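Local structure of hypothetical membrane protein (Corynebacterium glutamicum, 6JS9) at residues 87-92 / 161-166; 13-18 / 129-134; 19-24 / 83-88. The protein binds heme through its N-terminal domain, the part described here, and probably passes it along the heme uptake machinery of Corynebacteria. One frame throughout, in Å; residues are numbered along the deposited sequence.

Interaction 1: 87-92 / 161-166; sequences TTMSDI and QAFGGF. With HEM (protoporphyrin IX containing Fe), chain C.
The Schellman motif that ends helix 157-162 brings Phe163 against Met89 of strand 82-97, behind the wall of the heme pocket that Phe163 helps to form in this beta-rich HtaA domain. Across the contact the methyl CE of Met89 meets CZ of Phe163 at 3.9 Å, arriving at the rim of the ring and near its plane, so that the terminal methyl abuts an edge instead of lying over a face. Met89 gets there with an extended chain that bends at the last torsion (chi3 -52°) and turns CE toward the ring; the two side chains cross at about a right angle. The methyl CG2 of Thr87 approaches the same CZ obliquely, a looser touch at 4.5 Å. Phe163 is further fixed by stacking on Phe17 and by an edge-to-face meeting with Phe21, while Leu131 packs against both Met89 and Phe163.

No direct hydrogen bond joins the segments. A water links them instead: it lies 2.6 Å from Thr87 OG1 and donates to the carbonyl oxygen of Ala162 at 2.7 Å, and it also sits over the rim of one face of the Phe163 ring. The buried threonine hydroxyl and the carbonyl at the helix end thus share one polar partner.

Beyond Phe163 the backbone takes positive phi at Gly164 and Gly165. Gly164, the C-prime residue of the motif, bonds from N back to Gln161 O, and the type I' turn from Phe163 to Phe166 carries the chain to the porphyrin. There the Phe166 ring lies flat over the macrocycle, one face centred above NA of the heme. Phe163 contributes its backbone, O lying 3.6 Å from the meso carbon CHB, whereas the aromatic carbon CD1 of Phe166 stands 3.3 Å from heme C4A.

Interaction 2: 13-18 / 129-134; sequences LNWGFR and IVLADV
Leu131 points its methyl CD2 into the angle between two aromatic side chains, Trp15 and Phe17, and touches both. CD2 meets the edge of the indole, near the ring plane, 3.9 Å from Trp15 CH2 at the far end of the six-membered ring. Toward the phenyl ring its approach is oblique, 4.1 Å from Phe17 CE1, and the side chains of Leu131 and Phe17 cross at about a right angle. CG of Leu131 is anti to the backbone N (chi1 -177°), which sends CD2 across to the aromatic pair.

The aromatic residues are also arranged on each other. The CA of Phe17 lies 3.6 Å above the indole plane, over its centre, and Trp15 CH2 comes to the edge of the phenyl ring, near its plane. Phe17, with positive phi (65°), is the central residue of what fits a classic gamma turn: Arg18 N bonds weakly to Gly16 O across it, and Arg18 then serves as N-cap residue of helix 19-26.

On the other side, Leu131 and Ala132 form a classic beta bulge opposite Leu103 of strand 100-110. In the large antiparallel sheet of the HtaA domain the bulge lets two consecutive residues point inward: Ala132 CB joins Leu131 in the contact, lying 4.4 Å from Trp15 CZ2 in an oblique position. The packing between these segments is purely apolar. Trp15 NE1, the polar atom of the buried indole, is satisfied by the carbonyl oxygen of Asp174. Next to Phe17, Arg18 forms a salt bridge from NH1 to Glu171 OE2.

Interaction 3: 19-24 / 83-88; sequences QSFRNY and WILDTT. With HEM (protoporphyrin IX containing Fe), chain C.
With CG anti to the backbone N, at chi1 -173° in Phe21 and 162° in Tyr24, both rings swing off helix 19-26 toward Leu85, whose own CG is likewise anti to N (-169°). One methyl serves both: Leu85 CD1 sits in the plane of the tyrosine ring at its edge, 3.9 Å from Tyr24 CE2, and at the edge of the phenylalanine ring, 4.2 Å from Phe21 CZ. Tyr24 and Leu85 come from opposite directions and meet above the porphyrin, where CD1 also rests 3.4 Å from heme C2B.

This is the axial-ligand side of the heme site. Tyr24 OH binds the iron at 2.3 Å, and heme C1A lies over one face of the Tyr24 ring, toward its rim. His77 NE2 is hydrogen-bonded to the same oxygen, an interaction consistent with tuning how strongly the tyrosine donates to iron. A classic bulge at Ile84 and Leu85, opposite Gly76, marks the corner where the strand turns beside the heme. One turn before Tyr24, Ser20 OG donates a very short hydrogen bond of 2.5 Å to heme propionate O1A, and the hydroxyl is also bonded to Arg18 NE.

Overall arrangement
All three contacts lie within the HtaA family region and reach one large antiparallel sheet. Interactions 1 and 3 share Thr87 and Thr88 on strand 82-97, their centres about 9 Å apart, and both touch the heme, interaction 3 supplying the axial tyrosine and interaction 1 an aromatic ring at the porphyrin. Interaction 2 lies deeper, its centre about 11 Å from that of interaction 1 and 15 Å from that of interaction 3. Along the chain, segment 13-18 leads directly into helix 19-26; then come 83-92, 129-134 and 161-166. Ile92 packs on Leu13 between interactions 1 and 2, and Gly16 probably hydrogen-bonds Arg22 between 2 and 3, so the heme pocket merges with the interior behind it.

Interaction 1: 87-92 / 161-166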
# COMPACT_ATOMS: atom_id res chain seq x y z
N THR A 87 -7.98 10.08 -2.47
CA THR A 87 -6.66 9.60 -2.07
C THR A 87 -6.08 8.72 -3.16
O THR A 87 -6.72 7.76 -3.60
CB THR A 87 -6.71 8.80 -0.78
OG1 THR A 87 -7.22 9.62 0.28
CG2 THR A 87 -5.30 8.28 -0.40
N THR A 88 -4.86 9.04 -3.57
CA THR A 88 -4.11 8.27 -4.55
C THR A 88 -2.83 7.74 -3.91
O THR A 88 -2.05 8.52 -3.34
CB THR A 88 -3.77 9.11 -5.79
OG1 THR A 88 -4.98 9.50 -6.44
CG2 THR A 88 -2.91 8.29 -6.77
N MET A 89 -2.63 6.43 -4.00
CA MET A 89 -1.48 5.75 -3.45
C MET A 89 -0.62 5.25 -4.60
O MET A 89 -1.14 4.54 -5.47
CB MET A 89 -1.95 4.60 -2.57
CG MET A 89 -0.88 3.74 -2.01
SD MET A 89 -1.66 2.46 -1.02
CE MET A 89 -2.69 3.48 0.03
N SER A 90 0.66 5.62 -4.61
CA SER A 90 1.58 5.21 -5.68
C SER A 90 2.98 5.01 -5.11
O SER A 90 3.23 5.20 -3.92
CB SER A 90 1.61 6.23 -6.81
OG SER A 90 2.21 7.44 -6.38
N ASP A 91 3.91 4.64 -6.01
CA ASP A 91 5.31 4.39 -5.67
C ASP A 91 5.42 3.47 -4.46
O ASP A 91 6.06 3.78 -3.45
CB ASP A 91 6.06 5.70 -5.44
CG ASP A 91 6.14 6.55 -6.70
OD1 ASP A 91 6.80 6.13 -7.68
OD2 ASP A 91 5.51 7.63 -6.70
N ILE A 92 4.74 2.33 -4.56
CA ILE A 92 4.73 1.34 -3.49
C ILE A 92 6.09 0.66 -3.43
O ILE A 92 6.64 0.26 -4.46
CB ILE A 92 3.58 0.35 -3.73
CG1 ILE A 92 2.23 1.07 -3.58
CG2 ILE A 92 3.69 -0.87 -2.81
CD1 ILE A 92 1.30 0.87 -4.74
N GLN A 161 -3.18 8.92 10.39
CA GLN A 161 -3.43 10.33 10.16
C GLN A 161 -3.76 10.59 8.69
O GLN A 161 -4.67 11.38 8.37
CB GLN A 161 -2.21 11.14 10.60
CG GLN A 161 -2.49 12.57 10.96
CD GLN A 161 -2.71 13.44 9.75
OE1 GLN A 161 -2.19 13.16 8.66
NE2 GLN A 161 -3.48 14.51 9.92
N ALA A 162 -3.04 9.94 7.78
CA ALA A 162 -3.29 10.11 6.35
C ALA A 162 -4.67 9.62 5.94
O ALA A 162 -5.20 10.06 4.92
CB ALA A 162 -2.22 9.37 5.55
N PHE A 163 -5.26 8.72 6.71
CA PHE A 163 -6.59 8.21 6.41
C PHE A 163 -7.63 8.77 7.38
O PHE A 163 -8.53 8.06 7.83
CB PHE A 163 -6.58 6.69 6.39
CG PHE A 163 -6.02 6.12 5.12
CD1 PHE A 163 -4.64 5.97 4.95
CD2 PHE A 163 -6.86 5.75 4.07
CE1 PHE A 163 -4.11 5.46 3.76
CE2 PHE A 163 -6.35 5.24 2.89
CZ PHE A 163 -4.96 5.09 2.73
N GLY A 164 -7.50 10.05 7.72
CA GLY A 164 -8.53 10.79 8.43
C GLY A 164 -8.63 10.54 9.92
O GLY A 164 -9.57 11.06 10.56
N GLY A 165 -7.70 9.78 10.50
CA GLY A 165 -7.76 9.51 11.92
C GLY A 165 -8.85 8.57 12.35
O GLY A 165 -9.15 8.49 13.55
N PHE A 166 -9.48 7.86 11.41
CA PHE A 166 -10.53 6.91 11.75
C PHE A 166 -9.97 5.61 12.33
O PHE A 166 -10.60 5.00 13.20
CB PHE A 166 -11.39 6.61 10.52
CG PHE A 166 -12.22 7.79 10.05
CD1 PHE A 166 -11.64 8.81 9.29
CD2 PHE A 166 -13.57 7.89 10.37
CE1 PHE A 166 -12.40 9.90 8.86
CE2 PHE A 166 -14.33 8.97 9.95
CZ PHE A 166 -13.75 9.98 9.19
CHA HEM C . -15.29 5.71 8.06
CHB HEM C . -11.60 8.02 5.91
CHC HEM C . -14.47 11.79 4.78
CHD HEM C . -18.03 9.67 7.32
C1A HEM C . -14.03 5.99 7.55
C2A HEM C . -12.88 5.11 7.58
C3A HEM C . -11.86 5.73 6.98
C4A HEM C . -12.33 7.04 6.55
CMA HEM C . -10.43 5.14 6.80
CAA HEM C . -12.88 3.70 8.18
CBA HEM C . -13.63 2.75 7.24
CGA HEM C . -13.51 1.36 7.78
O1A HEM C . -12.49 0.68 7.47
O2A HEM C . -14.44 0.94 8.52
C1B HEM C . -12.05 9.24 5.43
C2B HEM C . -11.23 10.22 4.76
C3B HEM C . -12.01 11.27 4.43
C4B HEM C . -13.37 10.97 4.90
CMB HEM C . -9.71 10.01 4.49
CAB HEM C . -11.69 12.61 3.70
CBB HEM C . -10.48 12.95 3.23
C1C HEM C . -15.70 11.56 5.38
C2C HEM C . -16.86 12.43 5.31
C3C HEM C . -17.85 11.84 6.01
C4C HEM C . -17.34 10.59 6.54
CMC HEM C . -16.86 13.76 4.54
CAC HEM C . -19.30 12.34 6.27
CBC HEM C . -19.77 13.50 5.82
C1D HEM C . -17.62 8.41 7.73
C2D HEM C . -18.42 7.43 8.45
C3D HEM C . -17.66 6.33 8.66
C4D HEM C . -16.36 6.58 8.08
CMD HEM C . -19.89 7.60 8.90
CAD HEM C . -18.06 5.01 9.35
CBD HEM C . -18.65 4.13 8.24
CGD HEM C . -19.07 2.77 8.74
O1D HEM C . -19.88 2.13 8.03
O2D HEM C . -18.63 2.32 9.83
NA HEM C . -13.66 7.15 6.92
NB HEM C . -13.35 9.73 5.50
NC HEM C . -16.04 10.45 6.12
ND HEM C . -16.37 7.85 7.52
FE HEM C . -14.94 8.66 6.25
O HOH W 1 -6.56 9.09 2.79

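Interaction 2: 13-18 / 129-134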
# COMPACT_ATOMS: atom_id res chain seq x y z
N LEU A 13 3.46 -8.44 -5.11
CA LEU A 13 2.89 -8.15 -3.80
C LEU A 13 1.38 -8.05 -3.96
O LEU A 13 0.89 -7.29 -4.79
CB LEU A 13 3.46 -6.84 -3.24
CG LEU A 13 2.72 -6.19 -2.07
CD1 LEU A 13 2.76 -7.09 -0.83
CD2 LEU A 13 3.33 -4.83 -1.76
N ASN A 14 0.66 -8.84 -3.16
CA ASN A 14 -0.79 -8.88 -3.18
C ASN A 14 -1.29 -8.25 -1.89
O ASN A 14 -1.08 -8.80 -0.81
CB ASN A 14 -1.30 -10.32 -3.32
CG ASN A 14 -0.83 -11.00 -4.58
OD1 ASN A 14 -0.52 -10.35 -5.58
ND2 ASN A 14 -0.78 -12.32 -4.55
N TRP A 15 -1.94 -7.09 -1.99
CA TRP A 15 -2.36 -6.34 -0.80
C TRP A 15 -3.38 -5.29 -1.18
O TRP A 15 -3.05 -4.38 -1.95
CB TRP A 15 -1.16 -5.68 -0.13
CG TRP A 15 -1.42 -5.09 1.23
CD1 TRP A 15 -1.86 -5.74 2.34
CD2 TRP A 15 -1.20 -3.72 1.63
NE1 TRP A 15 -1.95 -4.87 3.41
CE2 TRP A 15 -1.53 -3.63 3.00
CE3 TRP A 15 -0.75 -2.58 0.97
CZ2 TRP A 15 -1.45 -2.43 3.71
CZ3 TRP A 15 -0.65 -1.38 1.68
CH2 TRP A 15 -1.01 -1.32 3.03
N GLY A 16 -4.58 -5.37 -0.62
CA GLY A 16 -5.62 -4.40 -0.91
C GLY A 16 -5.83 -3.40 0.21
O GLY A 16 -6.95 -2.95 0.44
N PHE A 17 -4.76 -3.07 0.93
CA PHE A 17 -4.77 -2.14 2.07
C PHE A 17 -5.61 -2.68 3.23
O PHE A 17 -5.05 -3.16 4.22
CB PHE A 17 -5.27 -0.75 1.64
CG PHE A 17 -5.35 0.25 2.76
CD1 PHE A 17 -4.22 0.57 3.51
CD2 PHE A 17 -6.55 0.89 3.06
CE1 PHE A 17 -4.29 1.50 4.56
CE2 PHE A 17 -6.62 1.83 4.10
CZ PHE A 17 -5.47 2.13 4.85
N ARG A 18 -6.93 -2.62 3.12
CA ARG A 18 -7.80 -3.07 4.21
C ARG A 18 -9.20 -3.31 3.68
O ARG A 18 -9.83 -2.38 3.16
CB ARG A 18 -7.82 -2.06 5.35
CG ARG A 18 -8.85 -2.40 6.39
CD ARG A 18 -8.44 -1.97 7.76
NE ARG A 18 -9.60 -2.02 8.65
CZ ARG A 18 -9.54 -1.90 9.96
NH1 ARG A 18 -8.37 -1.74 10.57
NH2 ARG A 18 -10.67 -1.95 10.67
N ILE A 129 5.93 7.79 2.76
CA ILE A 129 5.26 7.56 4.04
C ILE A 129 5.33 6.08 4.34
O ILE A 129 4.94 5.26 3.50
CB ILE A 129 3.80 8.04 3.99
CG1 ILE A 129 3.74 9.53 3.66
CG2 ILE A 129 3.09 7.77 5.31
CD1 ILE A 129 4.42 10.45 4.68
N VAL A 130 5.80 5.73 5.53
CA VAL A 130 5.69 4.34 5.96
C VAL A 130 4.24 4.10 6.38
O VAL A 130 3.80 4.55 7.44
CB VAL A 130 6.66 3.98 7.10
CG1 VAL A 130 6.45 2.54 7.50
CG2 VAL A 130 8.11 4.18 6.65
N LEU A 131 3.50 3.38 5.55
CA LEU A 131 2.08 3.17 5.77
C LEU A 131 1.80 2.03 6.74
O LEU A 131 0.83 2.08 7.51
CB LEU A 131 1.39 2.90 4.43
CG LEU A 131 -0.12 2.72 4.44
CD1 LEU A 131 -0.81 3.90 5.11
CD2 LEU A 131 -0.64 2.52 3.01
N ALA A 132 2.61 0.97 6.71
CA ALA A 132 2.35 -0.22 7.51
C ALA A 132 3.66 -0.93 7.83
O ALA A 132 4.60 -0.92 7.03
CB ALA A 132 1.41 -1.20 6.79
N ASP A 133 3.70 -1.53 9.02
CA ASP A 133 4.73 -2.48 9.41
C ASP A 133 4.23 -3.89 9.13
O ASP A 133 3.06 -4.20 9.38
CB ASP A 133 5.07 -2.34 10.90
CG ASP A 133 5.89 -1.09 11.21
OD1 ASP A 133 6.94 -0.88 10.56
OD2 ASP A 133 5.49 -0.34 12.13
N VAL A 134 5.11 -4.74 8.62
CA VAL A 134 4.75 -6.10 8.22
C VAL A 134 5.53 -7.09 9.06
O VAL A 134 6.75 -6.95 9.23
CB VAL A 134 5.04 -6.35 6.73
CG1 VAL A 134 4.42 -7.69 6.29
CG2 VAL A 134 4.54 -5.19 5.88

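Interaction 3: 19-24 / 83-88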
# COMPACT_ATOMS: atom_id res chain seq x y z
N GLN A 19 -9.71 -4.53 3.84
CA GLN A 19 -10.98 -4.87 3.19
C GLN A 19 -12.11 -3.96 3.65
O GLN A 19 -12.96 -3.57 2.85
CB GLN A 19 -11.35 -6.33 3.45
CG GLN A 19 -12.51 -6.79 2.57
CD GLN A 19 -12.86 -8.24 2.79
OE1 GLN A 19 -12.67 -8.77 3.88
NE2 GLN A 19 -13.38 -8.88 1.76
N SER A 20 -12.15 -3.61 4.94
CA SER A 20 -13.22 -2.74 5.42
C SER A 20 -13.18 -1.38 4.75
O SER A 20 -14.22 -0.75 4.55
CB SER A 20 -13.16 -2.59 6.94
OG SER A 20 -12.07 -1.77 7.32
N PHE A 21 -11.98 -0.89 4.41
CA PHE A 21 -11.90 0.36 3.68
C PHE A 21 -12.42 0.20 2.25
O PHE A 21 -13.18 1.05 1.77
CB PHE A 21 -10.47 0.89 3.67
CG PHE A 21 -10.35 2.26 3.08
CD1 PHE A 21 -10.93 3.35 3.72
CD2 PHE A 21 -9.68 2.46 1.88
CE1 PHE A 21 -10.83 4.61 3.19
CE2 PHE A 21 -9.58 3.72 1.35
CZ PHE A 21 -10.16 4.80 2.00
N ARG A 22 -12.02 -0.87 1.56
CA ARG A 22 -12.54 -1.10 0.21
C ARG A 22 -14.06 -1.21 0.23
O ARG A 22 -14.74 -0.71 -0.68
CB ARG A 22 -11.93 -2.37 -0.41
CG ARG A 22 -10.40 -2.35 -0.51
CD ARG A 22 -9.86 -3.38 -1.50
NE ARG A 22 -10.35 -4.74 -1.27
CZ ARG A 22 -9.91 -5.54 -0.31
NH1 ARG A 22 -8.97 -5.12 0.53
NH2 ARG A 22 -10.41 -6.75 -0.18
N ASN A 23 -14.61 -1.87 1.26
CA ASN A 23 -16.06 -1.99 1.38
C ASN A 23 -16.69 -0.65 1.70
O ASN A 23 -17.72 -0.28 1.12
CB ASN A 23 -16.42 -3.00 2.48
CG ASN A 23 -16.19 -4.45 2.06
OD1 ASN A 23 -16.08 -4.77 0.87
ND2 ASN A 23 -16.16 -5.33 3.04
N TYR A 24 -16.09 0.09 2.64
CA TYR A 24 -16.52 1.44 2.95
C TYR A 24 -16.64 2.29 1.68
O TYR A 24 -17.66 2.94 1.45
CB TYR A 24 -15.54 2.05 3.96
CG TYR A 24 -15.60 3.55 4.06
CD1 TYR A 24 -16.70 4.19 4.64
CD2 TYR A 24 -14.56 4.33 3.59
CE1 TYR A 24 -16.75 5.56 4.73
CE2 TYR A 24 -14.59 5.70 3.68
CZ TYR A 24 -15.69 6.32 4.25
OH TYR A 24 -15.74 7.69 4.33
N TRP A 83 -14.95 15.29 -5.09
CA TRP A 83 -14.99 14.15 -4.18
C TRP A 83 -14.25 14.54 -2.92
O TRP A 83 -13.08 14.92 -2.97
CB TRP A 83 -14.36 12.90 -4.82
CG TRP A 83 -15.15 12.38 -5.99
CD1 TRP A 83 -15.05 12.79 -7.29
CD2 TRP A 83 -16.16 11.36 -5.97
NE1 TRP A 83 -15.93 12.09 -8.08
CE2 TRP A 83 -16.62 11.20 -7.29
CE3 TRP A 83 -16.70 10.55 -4.97
CZ2 TRP A 83 -17.61 10.27 -7.64
CZ3 TRP A 83 -17.68 9.63 -5.31
CH2 TRP A 83 -18.14 9.51 -6.64
N ILE A 84 -14.93 14.46 -1.77
CA ILE A 84 -14.32 14.92 -0.53
C ILE A 84 -13.25 13.94 -0.05
O ILE A 84 -12.22 14.36 0.50
CB ILE A 84 -15.40 15.17 0.54
CG1 ILE A 84 -16.32 16.30 0.08
CG2 ILE A 84 -14.76 15.53 1.86
CD1 ILE A 84 -17.35 16.70 1.10
N LEU A 85 -13.43 12.64 -0.27
CA LEU A 85 -12.35 11.67 -0.10
C LEU A 85 -11.74 11.43 -1.47
O LEU A 85 -12.39 10.86 -2.36
CB LEU A 85 -12.86 10.36 0.52
CG LEU A 85 -11.78 9.35 0.98
CD1 LEU A 85 -12.35 8.41 2.05
CD2 LEU A 85 -11.20 8.52 -0.18
N ASP A 86 -10.48 11.85 -1.65
CA ASP A 86 -9.77 11.68 -2.92
C ASP A 86 -8.30 11.38 -2.58
O ASP A 86 -7.49 12.29 -2.44
CB ASP A 86 -9.91 12.93 -3.79
CG ASP A 86 -9.35 12.75 -5.20
OD1 ASP A 86 -8.48 11.89 -5.41
OD2 ASP A 86 -9.79 13.48 -6.11
N THR A 87 -7.98 10.08 -2.47
CA THR A 87 -6.66 9.60 -2.07
C THR A 87 -6.08 8.72 -3.16
O THR A 87 -6.72 7.76 -3.60
CB THR A 87 -6.71 8.80 -0.78
OG1 THR A 87 -7.22 9.62 0.28
CG2 THR A 87 -5.30 8.28 -0.40
N THR A 88 -4.86 9.04 -3.57
CA THR A 88 -4.11 8.27 -4.55
C THR A 88 -2.83 7.74 -3.91
O THR A 88 -2.05 8.52 -3.34
CB THR A 88 -3.77 9.11 -5.79
OG1 THR A 88 -4.98 9.50 -6.44
CG2 THR A 88 -2.91 8.29 -6.77
CHA HEM C . -15.29 5.71 8.06
CHB HEM C . -11.60 8.02 5.91
CHC HEM C . -14.47 11.79 4.78
CHD HEM C . -18.03 9.67 7.32
C1A HEM C . -14.03 5.99 7.55
C2A HEM C . -12.88 5.11 7.58
C3A HEM C . -11.86 5.73 6.98
C4A HEM C . -12.33 7.04 6.55
CMA HEM C . -10.43 5.14 6.80
CAA HEM C . -12.88 3.70 8.18
CBA HEM C . -13.63 2.75 7.24
CGA HEM C . -13.51 1.36 7.78
O1A HEM C . -12.49 0.68 7.47
O2A HEM C . -14.44 0.94 8.52
C1B HEM C . -12.05 9.24 5.43
C2B HEM C . -11.23 10.22 4.76
C3B HEM C . -12.01 11.27 4.43
C4B HEM C . -13.37 10.97 4.90
CMB HEM C . -9.71 10.01 4.49
CAB HEM C . -11.69 12.61 3.70
CBB HEM C . -10.48 12.95 3.23
C1C HEM C . -15.70 11.56 5.38
C2C HEM C . -16.86 12.43 5.31
C3C HEM C . -17.85 11.84 6.01
C4C HEM C . -17.34 10.59 6.54
CMC HEM C . -16.86 13.76 4.54
CAC HEM C . -19.30 12.34 6.27
CBC HEM C . -19.77 13.50 5.82
C1D HEM C . -17.62 8.41 7.73
C2D HEM C . -18.42 7.43 8.45
C3D HEM C . -17.66 6.33 8.66
C4D HEM C . -16.36 6.58 8.08
CMD HEM C . -19.89 7.60 8.90
CAD HEM C . -18.06 5.01 9.35
CBD HEM C . -18.65 4.13 8.24
CGD HEM C . -19.07 2.77 8.74
O1D HEM C . -19.88 2.13 8.03
O2D HEM C . -18.63 2.32 9.83
NA HEM C . -13.66 7.15 6.92
NB HEM C . -13.35 9.73 5.50
NC HEM C . -16.04 10.45 6.12
ND HEM C . -16.37 7.85 7.52
FE HEM C . -14.94 8.66 6.25